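Local coordinates for protein inositol-3-phosphate synthase (Caenorhabditis elegans, PDB 1VKO) that binds nicotinamide-adenine-dinucleotide in a Rossmann-type domain and belongs to a family of inositol phosphate synthases, at residues Leu79-Leu84 with Pro446-Leu451; Ala229-Phe234 with Val243-Thr248. All blocks are in the same frame, centred on the assembly; numbering follows the deposited sequence.

Interaction 1: Leu79-Leu84 with Pro446-Leu451. With NAD (nicotinamide-adenine-dinucleotide), chain G.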
loop_
_atom_site.group_PDB
_atom_site.type_symbol
_atom_site.label_atom_id
_atom_site.label_comp_id
_atom_site.label_asym_id
_atom_site.label_seq_id
_atom_site.Cartn_x
_atom_site.Cartn_y
_atom_site.Cartn_z
ATOM N N LEU A 79 -2.713 40.081 9.657
ATOM C CA LEU A 79 -3.519 39.010 9.030
ATOM C C LEU A 79 -4.718 38.660 9.884
ATOM O O LEU A 79 -4.585 38.362 11.098
ATOM C CB LEU A 79 -2.670 37.733 8.720
ATOM C CG LEU A 79 -3.366 36.468 8.148
ATOM C CD1 LEU A 79 -3.926 36.732 6.762
ATOM C CD2 LEU A 79 -2.421 35.293 8.069
ATOM N N LEU A 80 -5.882 38.679 9.234
ATOM C CA LEU A 80 -7.132 38.367 9.890
ATOM C C LEU A 80 -7.730 37.076 9.370
ATOM O O LEU A 80 -8.118 36.983 8.185
ATOM C CB LEU A 80 -8.161 39.491 9.667
ATOM C CG LEU A 80 -7.936 40.856 10.280
ATOM C CD1 LEU A 80 -8.658 41.928 9.454
ATOM C CD2 LEU A 80 -8.408 40.846 11.710
ATOM N N LEU A 81 -7.882 36.088 10.249
ATOM C CA LEU A 81 -8.373 34.793 9.753
ATOM C C LEU A 81 -9.796 34.597 10.120
ATOM O O LEU A 81 -10.193 34.816 11.272
ATOM C CB LEU A 81 -7.523 33.632 10.273
ATOM C CG LEU A 81 -6.002 33.738 10.062
ATOM C CD1 LEU A 81 -5.217 32.584 10.651
ATOM C CD2 LEU A 81 -5.695 33.848 8.588
ATOM N N VAL A 82 -10.579 34.178 9.154
ATOM C CA VAL A 82 -11.923 33.716 9.466
ATOM C C VAL A 82 -11.827 32.248 9.778
ATOM O O VAL A 82 -11.237 31.459 9.009
ATOM C CB VAL A 82 -12.912 34.002 8.347
ATOM C CG1 VAL A 82 -14.334 33.820 8.858
ATOM C CG2 VAL A 82 -12.691 35.427 7.812
ATOM N N GLY A 83 -12.380 31.881 10.925
ATOM C CA GLY A 83 -12.122 30.569 11.495
ATOM C C GLY A 83 -10.823 30.617 12.299
ATOM O O GLY A 83 -10.039 29.695 12.259
ATOM N N LEU A 84 -10.586 31.698 13.028
ATOM C CA LEU A 84 -9.327 31.872 13.791
ATOM C C LEU A 84 -9.132 30.798 14.835
ATOM O O LEU A 84 -7.991 30.469 15.175
ATOM C CB LEU A 84 -9.262 33.243 14.469
ATOM C CG LEU A 84 -8.080 33.554 15.413
ATOM C CD1 LEU A 84 -6.759 33.705 14.641
ATOM C CD2 LEU A 84 -8.301 34.818 16.267
ATOM N N PRO A 446 1.553 26.397 7.180
ATOM C CA PRO A 446 2.626 27.006 6.411
ATOM C C PRO A 446 2.091 27.668 5.126
ATOM O O PRO A 446 2.641 28.704 4.710
ATOM C CB PRO A 446 3.553 25.825 6.066
ATOM C CG PRO A 446 2.859 24.600 6.515
ATOM C CD PRO A 446 1.860 25.000 7.536
ATOM N N LEU A 447 1.020 27.104 4.537
ATOM C CA LEU A 447 0.437 27.622 3.295
ATOM C C LEU A 447 -0.339 28.890 3.579
ATOM O O LEU A 447 -0.481 29.767 2.729
ATOM C CB LEU A 447 -0.487 26.587 2.639
ATOM C CG LEU A 447 0.030 25.530 1.651
ATOM C CD1 LEU A 447 1.269 24.816 2.120
ATOM C CD2 LEU A 447 -1.063 24.512 1.354
ATOM N N ILE A 448 -0.866 28.988 4.781
ATOM C CA ILE A 448 -1.476 30.212 5.177
ATOM C C ILE A 448 -0.371 31.266 5.264
ATOM O O ILE A 448 -0.575 32.387 4.813
ATOM C CB ILE A 448 -2.211 30.071 6.497
ATOM C CG1 ILE A 448 -3.518 29.283 6.294
ATOM C CG2 ILE A 448 -2.497 31.485 7.070
ATOM C CD1 ILE A 448 -4.147 28.807 7.563
ATOM N N TYR A 449 0.808 30.913 5.797
ATOM C CA TYR A 449 1.878 31.906 5.876
ATOM C C TYR A 449 2.323 32.273 4.472
ATOM O O TYR A 449 2.546 33.427 4.213
ATOM C CB TYR A 449 3.097 31.478 6.695
ATOM C CG TYR A 449 2.845 30.953 8.065
ATOM C CD1 TYR A 449 1.890 31.509 8.894
ATOM C CD2 TYR A 449 3.594 29.885 8.541
ATOM C CE1 TYR A 449 1.686 31.014 10.189
ATOM C CE2 TYR A 449 3.408 29.382 9.819
ATOM C CZ TYR A 449 2.464 29.949 10.624
ATOM O OH TYR A 449 2.248 29.394 11.845
ATOM N N ASP A 450 2.392 31.316 3.545
ATOM C CA ASP A 450 2.844 31.656 2.203
ATOM C C ASP A 450 1.874 32.546 1.449
ATOM O O ASP A 450 2.303 33.467 0.715
ATOM C CB ASP A 450 3.114 30.425 1.363
ATOM C CG ASP A 450 4.247 29.555 1.913
ATOM O OD1 ASP A 450 5.274 30.117 2.373
ATOM O OD2 ASP A 450 4.198 28.293 1.889
ATOM N N LEU A 451 0.573 32.270 1.574
ATOM C CA LEU A 451 -0.416 33.082 0.840
ATOM C C LEU A 451 -0.334 34.546 1.323
ATOM O O LEU A 451 -0.227 35.489 0.531
ATOM C CB LEU A 451 -1.828 32.511 0.986
ATOM C CG LEU A 451 -2.135 31.158 0.322
ATOM C CD1 LEU A 451 -3.232 30.455 1.106
ATOM C CD2 LEU A 451 -2.528 31.296 -1.148
HETATM P PA NAD G . -11.776 23.539 11.596
HETATM O O1A NAD G . -13.130 23.094 11.881
HETATM O O2A NAD G . -10.882 23.033 12.652
HETATM O O5B NAD G . -11.812 25.121 11.486
HETATM C C5B NAD G . -13.005 25.781 11.185
HETATM C C4B NAD G . -13.194 26.872 12.222
HETATM O O4B NAD G . -13.934 27.918 11.634
HETATM C C3B NAD G . -13.982 26.402 13.412
HETATM O O3B NAD G . -13.404 27.094 14.508
HETATM C C2B NAD G . -15.363 26.969 13.245
HETATM O O2B NAD G . -15.719 27.447 14.541
HETATM C C1B NAD G . -15.103 28.180 12.354
HETATM N N9A NAD G . -16.193 28.721 11.504
HETATM C C8A NAD G . -17.178 28.078 10.817
HETATM N N7A NAD G . -17.946 29.008 10.207
HETATM C C5A NAD G . -17.494 30.246 10.478
HETATM C C6A NAD G . -17.925 31.543 10.145
HETATM N N6A NAD G . -19.035 31.795 9.432
HETATM N N1A NAD G . -17.223 32.614 10.633
HETATM C C2A NAD G . -16.147 32.429 11.451
HETATM N N3A NAD G . -15.775 31.170 11.795
HETATM C C4A NAD G . -16.413 30.079 11.320
HETATM O O3 NAD G . -11.281 23.082 10.122
HETATM P PN NAD G . -9.774 23.331 9.673
HETATM O O1N NAD G . -9.261 24.471 10.477
HETATM O O2N NAD G . -9.080 22.041 9.735
HETATM O O5D NAD G . -9.851 23.920 8.164
HETATM C C5D NAD G . -10.747 24.968 7.836
HETATM C C4D NAD G . -11.092 25.060 6.337
HETATM O O4D NAD G . -9.924 24.978 5.557
HETATM C C3D NAD G . -12.027 23.952 5.839
HETATM O O3D NAD G . -12.949 24.513 4.947
HETATM C C2D NAD G . -11.129 23.097 4.982
HETATM O O2D NAD G . -11.763 22.453 3.889
HETATM C C1D NAD G . -10.164 24.126 4.459
HETATM N N1N NAD G . -9.019 23.371 3.964
HETATM C C2N NAD G . -8.278 22.621 4.822
HETATM C C3N NAD G . -7.219 21.895 4.324
HETATM C C7N NAD G . -6.235 21.418 5.324
HETATM O O7N NAD G . -6.574 21.673 6.675
HETATM N N7N NAD G . -5.108 20.815 4.924
HETATM C C4N NAD G . -6.887 21.935 2.956
HETATM C C5N NAD G . -7.663 22.686 2.101
HETATM C C6N NAD G . -8.750 23.408 2.617
#

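Interaction 2: Ala229-Phe234 with Val243-Thr248. With NAD (nicotinamide-adenine-dinucleotide), chain G.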
loop_
_atom_site.group_PDB
_atom_site.type_symbol
_atom_site.label_atom_id
_atom_site.label_comp_id
_atom_site.label_asym_id
_atom_site.label_seq_id
_atom_site.Cartn_x
_atom_site.Cartn_y
_atom_site.Cartn_z
ATOM N N ALA A 229 -15.933 47.541 10.461
ATOM C CA ALA A 229 -15.546 48.197 11.717
ATOM C C ALA A 229 -14.403 47.447 12.358
ATOM O O ALA A 229 -13.460 48.058 12.875
ATOM C CB ALA A 229 -16.765 48.264 12.663
ATOM N N ASP A 230 -14.456 46.112 12.246
ATOM C CA ASP A 230 -13.460 45.198 12.835
ATOM C C ASP A 230 -12.110 45.349 12.188
ATOM O O ASP A 230 -11.073 45.306 12.852
ATOM C CB ASP A 230 -13.929 43.741 12.776
ATOM C CG ASP A 230 -14.971 43.396 13.851
ATOM O OD1 ASP A 230 -15.070 44.099 14.904
ATOM O OD2 ASP A 230 -15.718 42.401 13.750
ATOM N N ILE A 231 -12.123 45.576 10.885
ATOM C CA ILE A 231 -10.892 45.682 10.105
ATOM C C ILE A 231 -10.172 46.995 10.350
ATOM O O ILE A 231 -8.962 46.995 10.576
ATOM C CB ILE A 231 -11.211 45.515 8.604
ATOM C CG1 ILE A 231 -11.635 44.064 8.327
ATOM C CG2 ILE A 231 -10.012 45.943 7.744
ATOM C CD1 ILE A 231 -12.235 43.863 6.987
ATOM N N ARG A 232 -10.917 48.107 10.307
ATOM C CA ARG A 232 -10.335 49.434 10.480
ATOM C C ARG A 232 -9.648 49.563 11.819
ATOM O O ARG A 232 -8.585 50.158 11.906
ATOM C CB ARG A 232 -11.391 50.524 10.416
ATOM C CG ARG A 232 -12.070 50.696 9.107
ATOM C CD ARG A 232 -12.866 51.983 9.052
ATOM N NE ARG A 232 -14.236 51.773 8.563
ATOM C CZ ARG A 232 -15.311 51.619 9.328
ATOM N NH1 ARG A 232 -15.226 51.647 10.656
ATOM N NH2 ARG A 232 -16.485 51.450 8.755
ATOM N N LYS A 233 -10.270 49.017 12.858
ATOM C CA LYS A 233 -9.737 49.127 14.213
ATOM C C LYS A 233 -8.476 48.289 14.369
ATOM O O LYS A 233 -7.560 48.666 15.080
ATOM C CB LYS A 233 -10.802 48.725 15.236
ATOM C CG LYS A 233 -10.267 48.428 16.634
ATOM C CD LYS A 233 -11.401 48.055 17.564
ATOM C CE LYS A 233 -10.904 47.189 18.699
ATOM N NZ LYS A 233 -12.066 46.724 19.494
ATOM N N PHE A 234 -8.438 47.147 13.693
ATOM C CA PHE A 234 -7.276 46.293 13.705
ATOM C C PHE A 234 -6.139 47.056 13.029
ATOM O O PHE A 234 -5.030 47.108 13.548
ATOM C CB PHE A 234 -7.620 44.979 12.958
ATOM C CG PHE A 234 -6.499 43.987 12.893
ATOM C CD1 PHE A 234 -6.024 43.367 14.037
ATOM C CD2 PHE A 234 -5.919 43.663 11.671
ATOM C CE1 PHE A 234 -4.972 42.436 13.958
ATOM C CE2 PHE A 234 -4.890 42.741 11.582
ATOM C CZ PHE A 234 -4.417 42.122 12.726
ATOM N N VAL A 243 -3.101 44.911 5.205
ATOM C CA VAL A 243 -4.071 44.088 5.919
ATOM C C VAL A 243 -4.516 43.014 4.939
ATOM O O VAL A 243 -4.924 43.335 3.815
ATOM C CB VAL A 243 -5.306 44.914 6.378
ATOM C CG1 VAL A 243 -6.334 44.037 7.030
ATOM C CG2 VAL A 243 -4.887 45.984 7.345
ATOM N N ILE A 244 -4.418 41.761 5.367
ATOM C CA ILE A 244 -4.872 40.635 4.572
ATOM C C ILE A 244 -5.915 39.895 5.396
ATOM O O ILE A 244 -5.710 39.647 6.598
ATOM C CB ILE A 244 -3.709 39.683 4.205
ATOM C CG1 ILE A 244 -2.649 40.410 3.414
ATOM C CG2 ILE A 244 -4.225 38.439 3.386
ATOM C CD1 ILE A 244 -1.217 39.843 3.669
ATOM N N VAL A 245 -7.041 39.588 4.747
ATOM C CA VAL A 245 -8.073 38.770 5.323
ATOM C C VAL A 245 -8.087 37.411 4.623
ATOM O O VAL A 245 -7.992 37.319 3.384
ATOM C CB VAL A 245 -9.432 39.421 5.173
ATOM C CG1 VAL A 245 -10.590 38.363 5.467
ATOM C CG2 VAL A 245 -9.502 40.647 6.068
ATOM N N LEU A 246 -8.202 36.350 5.411
ATOM C CA LEU A 246 -8.082 35.009 4.849
ATOM C C LEU A 246 -9.086 34.065 5.483
ATOM O O LEU A 246 -9.188 33.967 6.725
ATOM C CB LEU A 246 -6.640 34.485 5.014
ATOM C CG LEU A 246 -6.280 33.132 4.411
ATOM C CD1 LEU A 246 -4.794 33.082 3.904
ATOM C CD2 LEU A 246 -6.580 32.015 5.428
ATOM N N TRP A 247 -9.828 33.379 4.616
ATOM C CA TRP A 247 -10.829 32.435 5.026
ATOM C C TRP A 247 -10.243 31.030 5.245
ATOM O O TRP A 247 -9.788 30.341 4.294
ATOM C CB TRP A 247 -11.941 32.379 3.970
ATOM C CG TRP A 247 -13.041 31.449 4.361
ATOM C CD1 TRP A 247 -13.026 30.076 4.300
ATOM C CD2 TRP A 247 -14.314 31.812 4.909
ATOM N NE1 TRP A 247 -14.211 29.571 4.779
ATOM C CE2 TRP A 247 -15.022 30.608 5.162
ATOM C CE3 TRP A 247 -14.933 33.041 5.231
ATOM C CZ2 TRP A 247 -16.322 30.597 5.690
ATOM C CZ3 TRP A 247 -16.192 33.024 5.799
ATOM C CH2 TRP A 247 -16.889 31.804 5.999
ATOM N N THR A 248 -10.305 30.600 6.491
ATOM C CA THR A 248 -9.932 29.261 6.883
ATOM C C THR A 248 -10.944 28.754 7.931
ATOM O O THR A 248 -10.588 28.042 8.880
ATOM C CB THR A 248 -8.456 29.198 7.403
ATOM O OG1 THR A 248 -8.161 27.860 7.816
ATOM C CG2 THR A 248 -8.212 30.045 8.700
HETATM P PA NAD G . -11.776 23.539 11.596
HETATM O O1A NAD G . -13.130 23.094 11.881
HETATM O O2A NAD G . -10.882 23.033 12.652
HETATM O O5B NAD G . -11.812 25.121 11.486
HETATM C C5B NAD G . -13.005 25.781 11.185
HETATM C C4B NAD G . -13.194 26.872 12.222
HETATM O O4B NAD G . -13.934 27.918 11.634
HETATM C C3B NAD G . -13.982 26.402 13.412
HETATM O O3B NAD G . -13.404 27.094 14.508
HETATM C C2B NAD G . -15.363 26.969 13.245
HETATM O O2B NAD G . -15.719 27.447 14.541
HETATM C C1B NAD G . -15.103 28.180 12.354
HETATM N N9A NAD G . -16.193 28.721 11.504
HETATM C C8A NAD G . -17.178 28.078 10.817
HETATM N N7A NAD G . -17.946 29.008 10.207
HETATM C C5A NAD G . -17.494 30.246 10.478
HETATM C C6A NAD G . -17.925 31.543 10.145
HETATM N N6A NAD G . -19.035 31.795 9.432
HETATM N N1A NAD G . -17.223 32.614 10.633
HETATM C C2A NAD G . -16.147 32.429 11.451
HETATM N N3A NAD G . -15.775 31.170 11.795
HETATM C C4A NAD G . -16.413 30.079 11.320
HETATM O O3 NAD G . -11.281 23.082 10.122
HETATM P PN NAD G . -9.774 23.331 9.673
HETATM O O1N NAD G . -9.261 24.471 10.477
HETATM O O2N NAD G . -9.080 22.041 9.735
HETATM O O5D NAD G . -9.851 23.920 8.164
HETATM C C5D NAD G . -10.747 24.968 7.836
HETATM C C4D NAD G . -11.092 25.060 6.337
HETATM O O4D NAD G . -9.924 24.978 5.557
HETATM C C3D NAD G . -12.027 23.952 5.839
HETATM O O3D NAD G . -12.949 24.513 4.947
HETATM C C2D NAD G . -11.129 23.097 4.982
HETATM O O2D NAD G . -11.763 22.453 3.889
HETATM C C1D NAD G . -10.164 24.126 4.459
HETATM N N1N NAD G . -9.019 23.371 3.964
HETATM C C2N NAD G . -8.278 22.621 4.822
HETATM C C3N NAD G . -7.219 21.895 4.324
HETATM C C7N NAD G . -6.235 21.418 5.324
HETATM O O7N NAD G . -6.574 21.673 6.675
HETATM N N7N NAD G . -5.108 20.815 4.924
HETATM C C4N NAD G . -6.887 21.935 2.956
HETATM C C5N NAD G . -7.663 22.686 2.101
HETATM C C6N NAD G . -8.750 23.408 2.617
#

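Interaction 1: Leu79-Leu84 with Pro446-Leu451
Leu-79 holds CG anti to its backbone N (chi1 176°), and Ile-448 directs CG1 back beside its own N (chi1 -74°), which leaves CG2 as the methyl turned to the strand. The two side chains cross at about a right angle and meet through single methyls, Leu-79 CD2 lying 3.9 Å from Ile-448 CG2. This is helix-on-sheet packing in a Rossmann-type domain: strand 77-82 is an inner strand of the parallel sheet, and helix 440-458, far along the chain, lies against one of its faces. Leu-81, two residues on and on the same face as Leu-79, offers its CD2 to the same methyl, with Ile-448 CG2 at 4.3 Å. The two leucine methyls are themselves close, Leu-79 CD2 to Leu-81 CD2 being 3.6 Å, and Ile-448 CG2 rests against both. No hydrogen bond joins the segments, and the nearest backbones keep their distance, with Leu-79 CA and Tyr-449 CA 9.5 Å apart; the contact is thus carried by side-chain ends within a buried interior. The helix has polar anchors of its own: Tyr-449 OH bonds to Ala-92 O in helix 87-100, and both carboxylate oxygens of Asp-450 are bound by residues 119-121. Past the strand, the chain enters the glycine-rich turn expected of a Rossmann dinucleotide site. Gly-83 has a positive phi (84°), and its CA comes within 3.2 Å of NAD O4B. Asn-87 N, at the start of helix 87-100, is hydrogen-bonded to the same ligand. On the sheet face turned from the helix, Val-82 CG1 touches the adenine, 3.5 Å from NAD C2A and 3.6 Å from N1A.

Interaction 2: Ala229-Phe234 with Val243-Thr248
The apolar seam between the NAD-binding sheet and a helix laid across it is made by Ile-231, which sets two of its methyls on two valines of the strand. Ile-231 CG2 lies 4.2 Å from Val-243 CG1, while Ile-231 CD1 lies 4.3 Å from Val-245 CG2. A nearly extended chain (chi2 168°) carries CD1 away from the helix and along the strand, and this is why one isoleucine can reach valines two residues apart. The helix rides close to the start of the strand: Ile-231 CA and Val-243 CA are 8.2 Å from each other. Phe-234, one turn later, adds a looser approach, its CD2 coming to 4.7 Å from Val-243 CG1. All these groups are buried, and no hydrogen bond crosses between the segments. In Rossmann terms, helix 220-238 is the last helix of the beta-alpha-beta crossover that leads from strand 154-159 to strand 242-247, passing over strand 77-82 on the way. The side-chain contacts agree with that path, since Ile-231 and Phe-234 both also touch Leu-80 of strand 77-82. Arg-232, directed away from the strand, forms a salt bridge through NE with Glu-292. Asp-230 OD2 accepts a hydrogen bond from Trp-159 NE1, linking the helix to the end of strand 154-159. At its far end the strand runs into the ligand pocket. Trp-247 CH2 approaches the adenine amino group obliquely, 4.0 Å from NAD N6A. Thr-248 O comes to 3.3 Å from NAD C5D, and Thr-248 OG1 is 3.9 Å from that same carbon.

How the interactions relate
Of the parallel sheet, the chain lays down strand 77-82 first, the inner strand that carries one side of interaction 1. It then forms strand 154-159 and helix 220-238, and interaction 2 closes a short loop as the chain turns back into strand 242-247. Helix 440-458 closes interaction 1 only 361 residues after the end of segment 79-84, so the short loop lies wholly within the long one. The two strands are parallel neighbours, with probable hydrogen bonds from Leu-80 N to Ile-244 O and from Val-82 N to Leu-246 O, each 2.8 Å. Their helices pack on opposite faces of this sheet, and both strands end at NAD.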